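Local coordinates for protein ADP-ribosylglycohydrolase (Thermus thermophilus, PDB 2YZV) that belongs to the ADP-ribosylglycohydrolase family, has an all-helical fold and carries two magnesium ions in this model, at residues R72-K77 with L148-R153; L131-P136 with A155-G160. All coordinates share one frame; numbering follows the deposited sequence.

Interaction 1: residues R72-K77 with L148-R153; sequences RGFDPK and LSLARR
Phe74 turns its ring away from its own amide nitrogen (chi1 -165°), out of the 72-77 turn and against helix 147-156, where Leu150 and Arg153, one helical turn apart, receive it. Both of those have CG anti to the carbonyl carbon; Arg153 then bends at chi3 (62°), which brings its guanidinium round to the ring. Leu150 works with one branch: its CD2 lies over a face of the Phe74 ring, displaced toward the rim, in a CH-pi contact, and CD2 of Leu150 comes 3.8 Å from CD2 of Phe74. The far end of the ring reaches the helix backbone, with CZ of Phe74 3.2 Å from the carbonyl O of Leu150.

The turn itself joins helices 57-72 and 76-89, two successive helices of the all-helical ADP-ribosylglycohydrolase fold. Gly73 leaves the first with positive phi, and Asp75 is the N-cap of the second, its OD2 making a weak bond to the backbone N of Asp78. Arg72 ties back across the joint through a salt bridge, NE to OD1 of Asp75 at 3.4 Å.

Arg153 meets the Phe74 ring differently from Leu150. CE2 of Phe74 sits over the centre of the guanidinium face, 3.5 Å from CZ of Arg153, and the two planes stand 76° apart, so this is no parallel stack. Beside it, CD of Pro76 approaches NH2 of Arg153 at 4.3 Å. NE of Arg153 is hydrogen-bonded to the hydroxyl of Tyr119, a loop residue. Leu137 and Tyr141 of helix 135-141 also touch Phe74.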
ATOM      1  N   ARG A  72       5.026  -8.376  18.282  1.00 26.16           N
ATOM      2  CA  ARG A  72       3.908  -8.626  19.185  1.00 25.83           C
ATOM      3  C   ARG A  72       2.549  -8.864  18.543  1.00 23.42           C
ATOM      4  O   ARG A  72       1.521  -8.463  19.091  1.00 22.93           O
ATOM      5  CB  ARG A  72       3.810  -7.487  20.200  1.00 29.09           C
ATOM      6  CG  ARG A  72       3.835  -6.104  19.592  1.00 29.60           C
ATOM      7  CD  ARG A  72       4.694  -5.179  20.436  1.00 34.41           C
ATOM      8  NE  ARG A  72       4.229  -5.103  21.818  1.00 38.37           N
ATOM      9  CZ  ARG A  72       4.829  -4.397  22.771  1.00 40.51           C
ATOM     10  NH1 ARG A  72       5.926  -3.702  22.495  1.00 41.83           N
ATOM     11  NH2 ARG A  72       4.337  -4.388  24.003  1.00 41.89           N
ATOM     12  N   GLY A  73       2.548  -9.538  17.398  1.00 21.00           N
ATOM     13  CA  GLY A  73       1.304  -9.833  16.711  1.00 20.09           C
ATOM     14  C   GLY A  73       0.527  -8.577  16.377  1.00 18.85           C
ATOM     15  O   GLY A  73       1.122  -7.525  16.141  1.00 18.83           O
ATOM     16  N   PHE A  74      -0.799  -8.680  16.358  1.00 18.13           N
ATOM     17  CA  PHE A  74      -1.633  -7.528  16.044  1.00 18.27           C
ATOM     18  C   PHE A  74      -1.875  -6.704  17.302  1.00 17.41           C
ATOM     19  O   PHE A  74      -2.713  -7.053  18.138  1.00 18.19           O
ATOM     20  CB  PHE A  74      -2.969  -7.975  15.456  1.00 17.98           C
ATOM     21  CG  PHE A  74      -3.724  -6.864  14.795  1.00 19.00           C
ATOM     22  CD1 PHE A  74      -3.347  -6.412  13.535  1.00 17.46           C
ATOM     23  CD2 PHE A  74      -4.773  -6.229  15.449  1.00 19.03           C
ATOM     24  CE1 PHE A  74      -4.001  -5.340  12.939  1.00 18.66           C
ATOM     25  CE2 PHE A  74      -5.434  -5.155  14.863  1.00 19.86           C
ATOM     26  CZ  PHE A  74      -5.046  -4.708  13.602  1.00 18.78           C
ATOM     27  N   ASP A  75      -1.143  -5.602  17.420  1.00 16.38           N
ATOM     28  CA  ASP A  75      -1.220  -4.729  18.582  1.00 16.88           C
ATOM     29  C   ASP A  75      -1.251  -3.263  18.140  1.00 16.01           C
ATOM     30  O   ASP A  75      -0.206  -2.626  18.005  1.00 14.64           O
ATOM     31  CB  ASP A  75       0.006  -5.010  19.463  1.00 18.89           C
ATOM     32  CG  ASP A  75       0.013  -4.219  20.754  1.00 21.20           C
ATOM     33  OD1 ASP A  75       0.904  -4.486  21.592  1.00 24.10           O
ATOM     34  OD2 ASP A  75      -0.850  -3.339  20.936  1.00 22.34           O
ATOM     35  N   PRO A  76      -2.457  -2.713  17.901  1.00 14.74           N
ATOM     36  CA  PRO A  76      -2.602  -1.318  17.471  1.00 15.34           C
ATOM     37  C   PRO A  76      -1.919  -0.311  18.393  1.00 15.00           C
ATOM     38  O   PRO A  76      -1.390   0.700  17.933  1.00 16.27           O
ATOM     39  CB  PRO A  76      -4.116  -1.129  17.422  1.00 14.03           C
ATOM     40  CG  PRO A  76      -4.591  -2.482  16.993  1.00 16.78           C
ATOM     41  CD  PRO A  76      -3.763  -3.396  17.889  1.00 15.53           C
ATOM     42  N   LYS A  77      -1.937  -0.576  19.694  1.00 16.14           N
ATOM     43  CA  LYS A  77      -1.293   0.331  20.630  1.00 17.52           C
ATOM     44  C   LYS A  77       0.200   0.414  20.305  1.00 16.53           C
ATOM     45  O   LYS A  77       0.763   1.503  20.241  1.00 16.96           O
ATOM     46  CB  LYS A  77      -1.492  -0.148  22.071  1.00 19.71           C
ATOM     47  CG  LYS A  77      -0.801   0.723  23.098  1.00 23.81           C
ATOM     48  CD  LYS A  77      -1.057   0.229  24.515  1.00 28.29           C
ATOM     49  CE  LYS A  77      -0.338   1.105  25.530  1.00 31.28           C
ATOM     50  NZ  LYS A  77      -0.715   2.539  25.370  1.00 33.33           N
ATOM     51  N   LEU A 148      -9.956  -9.291   7.207  1.00 12.36           N
ATOM     52  CA  LEU A 148     -10.567  -8.023   6.819  1.00 13.18           C
ATOM     53  C   LEU A 148     -10.846  -7.132   8.023  1.00 12.94           C
ATOM     54  O   LEU A 148     -10.731  -5.906   7.939  1.00 12.42           O
ATOM     55  CB  LEU A 148     -11.853  -8.263   6.017  1.00 13.24           C
ATOM     56  CG  LEU A 148     -11.737  -9.189   4.799  1.00 20.78           C
ATOM     57  CD1 LEU A 148     -13.016  -9.101   3.975  1.00 21.34           C
ATOM     58  CD2 LEU A 148     -10.540  -8.809   3.948  1.00 18.58           C
ATOM     59  N   SER A 149     -11.198  -7.751   9.148  1.00 13.59           N
ATOM     60  CA  SER A 149     -11.473  -7.013  10.373  1.00 13.73           C
ATOM     61  C   SER A 149     -10.177  -6.431  10.931  1.00 13.06           C
ATOM     62  O   SER A 149     -10.161  -5.314  11.445  1.00 12.69           O
ATOM     63  CB  SER A 149     -12.123  -7.933  11.408  1.00 14.47           C
ATOM     64  OG  SER A 149     -12.309  -7.253  12.638  1.00 18.43           O
ATOM     65  N   LEU A 150      -9.092  -7.192  10.836  1.00 12.56           N
ATOM     66  CA  LEU A 150      -7.801  -6.714  11.316  1.00 12.34           C
ATOM     67  C   LEU A 150      -7.370  -5.546  10.437  1.00 11.44           C
ATOM     68  O   LEU A 150      -6.780  -4.578  10.919  1.00 11.87           O
ATOM     69  CB  LEU A 150      -6.757  -7.830  11.250  1.00 13.13           C
ATOM     70  CG  LEU A 150      -7.054  -9.061  12.116  1.00 13.34           C
ATOM     71  CD1 LEU A 150      -5.989 -10.124  11.883  1.00 14.90           C
ATOM     72  CD2 LEU A 150      -7.097  -8.657  13.588  1.00 16.31           C
ATOM     73  N   ALA A 151      -7.675  -5.636   9.145  1.00 10.38           N
ATOM     74  CA  ALA A 151      -7.316  -4.565   8.214  1.00 10.77           C
ATOM     75  C   ALA A 151      -8.071  -3.289   8.573  1.00 11.24           C
ATOM     76  O   ALA A 151      -7.508  -2.194   8.523  1.00 10.88           O
ATOM     77  CB  ALA A 151      -7.632  -4.979   6.778  1.00 11.04           C
ATOM     78  N   ARG A 152      -9.344  -3.427   8.931  1.00 11.38           N
ATOM     79  CA  ARG A 152     -10.132  -2.259   9.306  1.00 10.97           C
ATOM     80  C   ARG A 152      -9.547  -1.638  10.568  1.00 10.95           C
ATOM     81  O   ARG A 152      -9.429  -0.418  10.677  1.00 11.08           O
ATOM     82  CB  ARG A 152     -11.598  -2.641   9.539  1.00 11.38           C
ATOM     83  CG  ARG A 152     -12.444  -1.505  10.106  1.00 14.31           C
ATOM     84  CD  ARG A 152     -13.916  -1.879  10.149  1.00 14.38           C
ATOM     85  NE  ARG A 152     -14.500  -1.910   8.812  1.00 19.13           N
ATOM     86  CZ  ARG A 152     -15.393  -1.034   8.361  1.00 17.92           C
ATOM     87  NH1 ARG A 152     -15.820  -0.048   9.140  1.00 21.28           N
ATOM     88  NH2 ARG A 152     -15.854  -1.137   7.124  1.00 19.84           N
ATOM     89  N   ARG A 153      -9.179  -2.480  11.528  1.00 10.90           N
ATOM     90  CA  ARG A 153      -8.597  -1.979  12.766  1.00 11.17           C
ATOM     91  C   ARG A 153      -7.259  -1.290  12.489  1.00 10.93           C
ATOM     92  O   ARG A 153      -6.953  -0.253  13.081  1.00 12.75           O
ATOM     93  CB  ARG A 153      -8.427  -3.128  13.766  1.00 13.64           C
ATOM     94  CG  ARG A 153      -9.755  -3.610  14.340  1.00 14.23           C
ATOM     95  CD  ARG A 153      -9.607  -4.936  15.070  1.00 14.74           C
ATOM     96  NE  ARG A 153      -8.710  -4.852  16.217  1.00 15.48           N
ATOM     97  CZ  ARG A 153      -8.223  -5.914  16.852  1.00 16.91           C
ATOM     98  NH1 ARG A 153      -8.549  -7.132  16.440  1.00 17.13           N
ATOM     99  NH2 ARG A 153      -7.408  -5.761  17.890  1.00 17.00           N
TER

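Interaction 2: residues L131-P136 with A155-G160; sequences LMRLAP and ARTTHG
The hydroxyl oxygen OG1 of Thr158 is gripped by three nitrogens. Arg133 reaches it end-on with both terminal nitrogens, NH2 at 2.9 Å and NH1 at 3.0 Å from OG1 of Thr158, and the oxygen lies in the guanidinium plane. Sharing one acceptor bends both bonds, to N-H...O angles of 149° and 143°. On the histidine side, ND1 of His159 is 2.7 Å from OG1 of Thr158 in a further hydrogen bond, with the oxygen at the edge of the imidazole, in its plane.

Arg133 gets there with an extended chain from CG to NE, after a first torsion (chi1 67°) that sets CG between the backbone N and the carbonyl carbon. Outside bonds help fix the rotation of its buried guanidinium: NH1 also donates to OE1 of Gln61 and NH2 to the carbonyl O of Ala154. OG1 of Thr157 is near NH2 of Arg133 but poorly angled for a bond, and pairs instead with the carbonyl O of Ala154. Where helix 147-156 gives way to loop, the carbonyl O of Ala155 accepts from the backbone N atoms of both Thr158 and His159.

This is a buried arginine bridging two inter-helix connections of the all-helical fold: it spans from the link between helices 129-132 and 135-141 to the loop that follows helix 147-156, with Tyr83 of helix 76-89 against its side chain, Gln61 of helix 57-72 bonded to it, and helix 162-179 packed on Ala155.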
ATOM      1  N   LEU A 131      -3.952   2.547   3.112  1.00  9.27           N
ATOM      2  CA  LEU A 131      -3.657   1.697   1.965  1.00 10.10           C
ATOM      3  C   LEU A 131      -2.173   1.571   1.671  1.00 11.80           C
ATOM      4  O   LEU A 131      -1.705   0.520   1.247  1.00  9.89           O
ATOM      5  CB  LEU A 131      -4.326   2.248   0.705  1.00  9.89           C
ATOM      6  CG  LEU A 131      -5.814   2.579   0.742  1.00 10.40           C
ATOM      7  CD1 LEU A 131      -6.247   3.041  -0.638  1.00 11.09           C
ATOM      8  CD2 LEU A 131      -6.607   1.356   1.167  1.00 11.85           C
ATOM      9  N   MET A 132      -1.443   2.656   1.891  1.00 14.58           N
ATOM     10  CA  MET A 132      -0.016   2.697   1.587  1.00 16.56           C
ATOM     11  C   MET A 132       0.872   1.797   2.430  1.00 16.46           C
ATOM     12  O   MET A 132       1.998   1.496   2.034  1.00 18.41           O
ATOM     13  CB  MET A 132       0.492   4.134   1.711  1.00 17.87           C
ATOM     14  CG  MET A 132       0.428   4.673   3.125  1.00 19.74           C
ATOM     15  SD  MET A 132       1.002   6.374   3.280  1.00 19.60           S
ATOM     16  CE  MET A 132       1.487   6.403   5.011  1.00 20.77           C
ATOM     17  N   ARG A 133       0.366   1.357   3.577  1.00 16.00           N
ATOM     18  CA  ARG A 133       1.156   0.543   4.498  1.00 16.38           C
ATOM     19  C   ARG A 133       0.606  -0.859   4.756  1.00 16.68           C
ATOM     20  O   ARG A 133       1.147  -1.589   5.587  1.00 16.48           O
ATOM     21  CB  ARG A 133       1.249   1.277   5.842  1.00 15.32           C
ATOM     22  CG  ARG A 133      -0.113   1.362   6.553  1.00 15.72           C
ATOM     23  CD  ARG A 133      -0.131   2.298   7.763  1.00 15.19           C
ATOM     24  NE  ARG A 133      -1.456   2.284   8.386  1.00 14.03           N
ATOM     25  CZ  ARG A 133      -2.106   3.365   8.810  1.00 13.42           C
ATOM     26  NH1 ARG A 133      -1.560   4.569   8.689  1.00 15.20           N
ATOM     27  NH2 ARG A 133      -3.315   3.241   9.339  1.00 13.64           N
ATOM     28  N   LEU A 134      -0.446  -1.234   4.036  1.00 16.58           N
ATOM     29  CA  LEU A 134      -1.127  -2.518   4.224  1.00 15.45           C
ATOM     30  C   LEU A 134      -0.401  -3.865   4.085  1.00 15.97           C
ATOM     31  O   LEU A 134      -0.533  -4.724   4.959  1.00 16.10           O
ATOM     32  CB  LEU A 134      -2.362  -2.567   3.322  1.00 18.76           C
ATOM     33  CG  LEU A 134      -3.759  -2.729   3.932  1.00 22.83           C
ATOM     34  CD1 LEU A 134      -4.608  -3.530   2.961  1.00 16.56           C
ATOM     35  CD2 LEU A 134      -3.706  -3.435   5.277  1.00 20.25           C
ATOM     36  N   ALA A 135       0.341  -4.058   2.996  1.00 13.13           N
ATOM     37  CA  ALA A 135       1.033  -5.324   2.728  1.00 12.15           C
ATOM     38  C   ALA A 135       1.557  -6.132   3.921  1.00 12.31           C
ATOM     39  O   ALA A 135       1.273  -7.327   4.029  1.00 12.60           O
ATOM     40  CB  ALA A 135       2.164  -5.094   1.726  1.00 12.04           C
ATOM     41  N   PRO A 136       2.329  -5.508   4.823  1.00 10.63           N
ATOM     42  CA  PRO A 136       2.844  -6.266   5.974  1.00 10.84           C
ATOM     43  C   PRO A 136       1.774  -7.050   6.742  1.00 11.46           C
ATOM     44  O   PRO A 136       2.007  -8.190   7.160  1.00 11.53           O
ATOM     45  CB  PRO A 136       3.496  -5.185   6.830  1.00 13.54           C
ATOM     46  CG  PRO A 136       3.989  -4.209   5.806  1.00 15.18           C
ATOM     47  CD  PRO A 136       2.808  -4.114   4.858  1.00 10.59           C
ATOM     48  N   ALA A 155      -6.461   0.272   9.860  1.00 11.52           N
ATOM     49  CA  ALA A 155      -6.729   1.547   9.214  1.00 11.19           C
ATOM     50  C   ALA A 155      -7.212   2.558  10.247  1.00 11.91           C
ATOM     51  O   ALA A 155      -6.815   3.723  10.217  1.00 10.49           O
ATOM     52  CB  ALA A 155      -7.790   1.376   8.121  1.00  9.92           C
ATOM     53  N   ARG A 156      -8.055   2.088  11.162  1.00 11.64           N
ATOM     54  CA  ARG A 156      -8.649   2.932  12.196  1.00 12.06           C
ATOM     55  C   ARG A 156      -7.670   3.636  13.125  1.00 12.84           C
ATOM     56  O   ARG A 156      -8.041   4.595  13.805  1.00 12.15           O
ATOM     57  CB  ARG A 156      -9.653   2.118  13.018  1.00 11.44           C
ATOM     58  CG  ARG A 156     -10.952   1.825  12.277  1.00 13.11           C
ATOM     59  CD  ARG A 156     -11.872   0.968  13.124  1.00 12.85           C
ATOM     60  NE  ARG A 156     -12.129   1.598  14.415  1.00 14.06           N
ATOM     61  CZ  ARG A 156     -12.029   0.971  15.581  1.00 13.14           C
ATOM     62  NH1 ARG A 156     -11.677  -0.308  15.621  1.00 14.92           N
ATOM     63  NH2 ARG A 156     -12.267   1.627  16.711  1.00 15.18           N
ATOM     64  N   THR A 157      -6.428   3.167  13.166  1.00 11.70           N
ATOM     65  CA  THR A 157      -5.434   3.806  14.016  1.00 12.11           C
ATOM     66  C   THR A 157      -5.208   5.254  13.588  1.00 12.92           C
ATOM     67  O   THR A 157      -4.978   6.122  14.431  1.00 13.19           O
ATOM     68  CB  THR A 157      -4.078   3.071  13.966  1.00 11.14           C
ATOM     69  OG1 THR A 157      -3.643   2.947  12.604  1.00 11.61           O
ATOM     70  CG2 THR A 157      -4.197   1.692  14.602  1.00 10.99           C
ATOM     71  N   THR A 158      -5.296   5.520  12.287  1.00 10.81           N
ATOM     72  CA  THR A 158      -5.059   6.870  11.777  1.00 11.29           C
ATOM     73  C   THR A 158      -6.174   7.474  10.924  1.00 11.02           C
ATOM     74  O   THR A 158      -6.222   8.693  10.738  1.00 12.76           O
ATOM     75  CB  THR A 158      -3.767   6.910  10.945  1.00 11.37           C
ATOM     76  OG1 THR A 158      -3.891   6.006   9.841  1.00 11.73           O
ATOM     77  CG2 THR A 158      -2.566   6.503  11.797  1.00 12.17           C
ATOM     78  N   HIS A 159      -7.059   6.630  10.399  1.00 11.84           N
ATOM     79  CA  HIS A 159      -8.155   7.098   9.550  1.00 12.60           C
ATOM     80  C   HIS A 159      -9.480   6.489   9.977  1.00 13.11           C
ATOM     81  O   HIS A 159      -9.568   5.281  10.208  1.00 15.03           O
ATOM     82  CB  HIS A 159      -7.886   6.730   8.086  1.00 12.46           C
ATOM     83  CG  HIS A 159      -6.702   7.427   7.495  1.00 13.23           C
ATOM     84  ND1 HIS A 159      -5.420   7.252   7.968  1.00 13.37           N
ATOM     85  CD2 HIS A 159      -6.608   8.315   6.478  1.00 14.95           C
ATOM     86  CE1 HIS A 159      -4.588   8.003   7.271  1.00 14.59           C
ATOM     87  NE2 HIS A 159      -5.282   8.658   6.359  1.00 16.54           N
ATOM     88  N   GLY A 160     -10.520   7.317  10.052  1.00 11.89           N
ATOM     89  CA  GLY A 160     -11.815   6.817  10.478  1.00 13.57           C
ATOM     90  C   GLY A 160     -12.978   6.947   9.510  1.00 13.57           C
ATOM     91  O   GLY A 160     -14.088   6.526   9.835  1.00 14.32           O
TER

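Helix 147-156 serves both contacts: interaction 1 uses the flank carrying Leu150 and Arg153, interaction 2 its end and the loop that follows. Their centres are about 10 Å apart, and they meet directly where CB of Pro76 packs on CG2 of Thr157 at 4.0 Å. Interaction 1 lies farther out, its centre about 16 Å from that of the chain against about 8 Å for interaction 2, and rests mainly on apolar and ring contacts, whereas the inner one is polar. The side chain of Arg133 is about 10 Å from a bound magnesium ion, and Met132, the residue before Arg133, touches Asp58 and Thr254, which belong to one magnesium site each.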